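Long-range contact in protein phosphatase Slingshot homolog 2 (Homo sapiens, PDB 2NT2), which dephosphorylates and thereby activates the actin-depolymerising factor cofilin through its dual-specificity phosphatase domain, so regulating actin filament dynamics: residues R31-V36 and K83-S88. The protein carries 1 engineered substitution. Sequence-based numbering, arbitrary orientation.
Sequences RYILNV and KCLVHS. Engineered in segment 83-88: Ser88 (natural residue Cys). With SO4 (sulfate ion), chain D.
His87 meets Ile33 and Asn35 across two central parallel strands whose axes approach to 4.6 Å. Its CG, set between the backbone N and the carbonyl carbon (chi1 78°), swings the ring over the neighbouring strand: Asn35 CA lies 4.2 Å from the ring centroid, over the face, a CH-pi contact, while Ile33 CG2 abuts His87 CD2 at the ring edge, 3.4 Å away. The Asn35 amide crosses the imidazole with planes 36° apart and is itself fixed by Thr37 and the carbonyl of Ile40. His87 ND1 donates to Ser88 O at 3.2 Å, nearly within the ring plane, which probably helps fix the ring's rotation. Backbone hydrogen bonds run from His87 N to Leu34 O and from Val36 N to His87 O, both 2.9 Å. On the face away from His87, Val86 CG1 lies beside Leu34 CD2 and also meets Val36 CG2, just past the strand end, at 3.8 Å; helix 67-79 packs against Leu34, helix 94-107 against both valines. Replacing His87 by alanine is likely to leave Ser88 O without its imidazole donor and open a gap beside Ile33 and Asn35. Strand 83-87 leads directly into the phosphate-binding loop at Ser88, engineered from the nucleophilic cysteine, where backbone amides and Arg94 hold a sulfate, consistent with a site built for phosphate.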
ATOM      1  N   ARG A  31       2.071  -8.337 -10.869  1.00 17.82           N
ATOM      2  CA  ARG A  31       3.355  -8.222 -11.558  1.00 23.76           C
ATOM      3  C   ARG A  31       4.134  -7.024 -11.020  1.00 22.23           C
ATOM      4  O   ARG A  31       5.326  -6.885 -11.288  1.00 33.75           O
ATOM      5  CB  ARG A  31       3.205  -8.093 -13.074  1.00 27.42           C
ATOM      6  CG  ARG A  31       2.042  -8.837 -13.688  1.00 29.32           C
ATOM      7  CD  ARG A  31       2.304 -10.307 -13.934  1.00 38.65           C
ATOM      8  NE  ARG A  31       3.646 -10.739 -13.566  1.00 40.32           N
ATOM      9  CZ  ARG A  31       4.099 -11.978 -13.732  1.00 35.15           C
ATOM     10  NH1 ARG A  31       3.316 -12.905 -14.270  1.00 30.50           N
ATOM     11  NH2 ARG A  31       5.336 -12.284 -13.366  1.00 37.15           N
ATOM     12  N   TYR A  32       3.430  -6.188 -10.276  1.00 18.93           N
ATOM     13  CA  TYR A  32       4.002  -5.018  -9.632  1.00 19.83           C
ATOM     14  C   TYR A  32       3.962  -5.204  -8.117  1.00 21.68           C
ATOM     15  O   TYR A  32       2.966  -5.672  -7.567  1.00 18.50           O
ATOM     16  CB  TYR A  32       3.238  -3.749 -10.007  1.00 24.23           C
ATOM     17  CG  TYR A  32       3.227  -3.427 -11.478  1.00 30.10           C
ATOM     18  CD1 TYR A  32       2.250  -3.953 -12.314  1.00 29.33           C
ATOM     19  CD2 TYR A  32       4.193  -2.596 -12.032  1.00 31.23           C
ATOM     20  CE1 TYR A  32       2.228  -3.666 -13.666  1.00 22.20           C
ATOM     21  CE2 TYR A  32       4.173  -2.307 -13.386  1.00 31.91           C
ATOM     22  CZ  TYR A  32       3.193  -2.842 -14.195  1.00 26.90           C
ATOM     23  OH  TYR A  32       3.185  -2.547 -15.541  1.00 29.74           O
ATOM     24  N   ILE A  33       5.045  -4.835  -7.445  1.00 17.72           N
ATOM     25  CA  ILE A  33       5.060  -4.952  -5.992  1.00 15.60           C
ATOM     26  C   ILE A  33       5.586  -3.671  -5.352  1.00 17.19           C
ATOM     27  O   ILE A  33       6.716  -3.266  -5.612  1.00 16.86           O
ATOM     28  CB  ILE A  33       5.908  -6.138  -5.519  1.00 18.27           C
ATOM     29  CG1 ILE A  33       5.489  -7.489  -6.104  1.00 18.45           C
ATOM     30  CG2 ILE A  33       5.917  -6.204  -3.997  1.00 21.53           C
ATOM     31  CD1 ILE A  33       6.383  -8.629  -5.658  1.00 15.91           C
ATOM     32  N   LEU A  34       4.720  -3.074  -4.542  1.00 16.52           N
ATOM     33  CA  LEU A  34       5.038  -1.929  -3.710  1.00 14.56           C
ATOM     34  C   LEU A  34       5.416  -2.401  -2.302  1.00 20.94           C
ATOM     35  O   LEU A  34       4.578  -2.784  -1.488  1.00 10.59           O
ATOM     36  CB  LEU A  34       3.871  -0.952  -3.661  1.00 15.25           C
ATOM     37  CG  LEU A  34       4.115   0.385  -2.960  1.00 16.02           C
ATOM     38  CD1 LEU A  34       5.440   0.991  -3.389  1.00 15.36           C
ATOM     39  CD2 LEU A  34       2.960   1.339  -3.240  1.00 13.20           C
ATOM     40  N   ASN A  35       6.721  -2.395  -2.075  1.00 16.39           N
ATOM     41  CA  ASN A  35       7.335  -2.811  -0.829  1.00 15.45           C
ATOM     42  C   ASN A  35       7.625  -1.598   0.053  1.00 14.19           C
ATOM     43  O   ASN A  35       8.631  -0.921  -0.141  1.00 14.53           O
ATOM     44  CB  ASN A  35       8.625  -3.570  -1.147  1.00 14.46           C
ATOM     45  CG  ASN A  35       9.279  -4.162   0.080  1.00 12.03           C
ATOM     46  OD1 ASN A  35       8.942  -3.787   1.201  1.00 13.86           O
ATOM     47  ND2 ASN A  35      10.210  -5.082  -0.154  1.00 14.60           N
ATOM     48  N   VAL A  36       6.733  -1.335   0.995  1.00 16.80           N
ATOM     49  CA  VAL A  36       6.782  -0.180   1.876  1.00 12.29           C
ATOM     50  C   VAL A  36       7.575  -0.473   3.143  1.00 18.39           C
ATOM     51  O   VAL A  36       7.086  -0.299   4.265  1.00 21.40           O
ATOM     52  CB  VAL A  36       5.359   0.274   2.271  1.00 10.79           C
ATOM     53  CG1 VAL A  36       5.389   1.699   2.810  1.00  8.96           C
ATOM     54  CG2 VAL A  36       4.421   0.184   1.081  1.00 11.31           C
ATOM     55  N   LYS A  83      -1.897  -5.830 -11.769  1.00 26.06           N
ATOM     56  CA  LYS A  83      -2.233  -5.726 -10.362  1.00 22.38           C
ATOM     57  C   LYS A  83      -0.976  -5.500  -9.519  1.00 22.17           C
ATOM     58  O   LYS A  83       0.121  -5.894  -9.914  1.00 21.82           O
ATOM     59  CB  LYS A  83      -2.969  -6.968  -9.857  1.00 22.69           C
ATOM     60  CG  LYS A  83      -4.110  -7.433 -10.749  1.00 18.49           C
ATOM     61  CD  LYS A  83      -5.087  -8.320  -9.992  1.00 16.56           C
ATOM     62  CE  LYS A  83      -6.375  -8.485 -10.787  1.00 26.05           C
ATOM     63  NZ  LYS A  83      -6.180  -9.357 -11.980  1.00 35.85           N
ATOM     64  N   CYS A  84      -1.181  -4.857  -8.377  1.00 19.85           N
ATOM     65  CA  CYS A  84      -0.093  -4.434  -7.500  1.00 15.86           C
ATOM     66  C   CYS A  84      -0.308  -4.948  -6.083  1.00 14.91           C
ATOM     67  O   CYS A  84      -1.409  -4.849  -5.542  1.00 16.54           O
ATOM     68  CB  CYS A  84       0.015  -2.909  -7.516  1.00 19.77           C
ATOM     69  SG  CYS A  84       1.334  -2.190  -6.514  1.00 20.63           S
ATOM     70  N   LEU A  85       0.745  -5.509  -5.494  1.00 17.58           N
ATOM     71  CA  LEU A  85       0.721  -5.870  -4.085  1.00 14.34           C
ATOM     72  C   LEU A  85       1.344  -4.762  -3.240  1.00 13.23           C
ATOM     73  O   LEU A  85       2.538  -4.473  -3.312  1.00 15.41           O
ATOM     74  CB  LEU A  85       1.448  -7.194  -3.837  1.00  9.08           C
ATOM     75  CG  LEU A  85       1.775  -7.515  -2.372  1.00 10.95           C
ATOM     76  CD1 LEU A  85       0.500  -7.769  -1.585  1.00 14.90           C
ATOM     77  CD2 LEU A  85       2.721  -8.702  -2.276  1.00  6.73           C
ATOM     78  N   VAL A  86       0.529  -4.123  -2.401  1.00 14.48           N
ATOM     79  CA  VAL A  86       1.126  -3.217  -1.423  1.00 13.01           C
ATOM     80  C   VAL A  86       1.365  -3.986  -0.122  1.00 16.75           C
ATOM     81  O   VAL A  86       0.411  -4.471   0.480  1.00 16.01           O
ATOM     82  CB  VAL A  86       0.286  -1.971  -1.130  1.00 10.03           C
ATOM     83  CG1 VAL A  86       1.181  -0.923  -0.469  1.00  8.04           C
ATOM     84  CG2 VAL A  86      -0.344  -1.422  -2.397  1.00 11.60           C
ATOM     85  N   HIS A  87       2.631  -4.105   0.269  1.00 18.50           N
ATOM     86  CA  HIS A  87       2.954  -4.882   1.466  1.00 11.53           C
ATOM     87  C   HIS A  87       3.988  -4.177   2.338  1.00 10.03           C
ATOM     88  O   HIS A  87       4.744  -3.318   1.892  1.00 10.12           O
ATOM     89  CB  HIS A  87       3.414  -6.287   1.104  1.00  8.25           C
ATOM     90  CG  HIS A  87       4.814  -6.431   0.607  1.00  7.25           C
ATOM     91  ND1 HIS A  87       5.863  -6.751   1.440  1.00  9.32           N
ATOM     92  CD2 HIS A  87       5.355  -6.314  -0.627  1.00  4.84           C
ATOM     93  CE1 HIS A  87       6.985  -6.821   0.745  1.00  5.11           C
ATOM     94  NE2 HIS A  87       6.705  -6.557  -0.517  1.00  8.62           N
ATOM     95  N   SER A  88       3.954  -4.554   3.609  1.00  9.06           N
ATOM     96  CA  SER A  88       4.935  -4.161   4.609  1.00 13.02           C
ATOM     97  C   SER A  88       5.500  -5.420   5.260  1.00 15.90           C
ATOM     98  O   SER A  88       5.611  -6.457   4.600  1.00 13.95           O
ATOM     99  CB  SER A  88       4.307  -3.228   5.643  1.00  8.49           C
ATOM    100  OG  SER A  88       3.086  -3.752   6.137  1.00 22.11           O
TER
HETATM  101  S   SO4 D 101       3.851  -2.975   9.139  1.00 19.17           S
HETATM  102  O1  SO4 D 101       4.755  -4.070   8.818  1.00  8.35           O
HETATM  103  O2  SO4 D 101       3.608  -2.899  10.578  1.00 17.74           O
HETATM  104  O3  SO4 D 101       4.438  -1.706   8.699  1.00 19.04           O
HETATM  105  O4  SO4 D 101       2.576  -3.187   8.444  1.00  9.64           O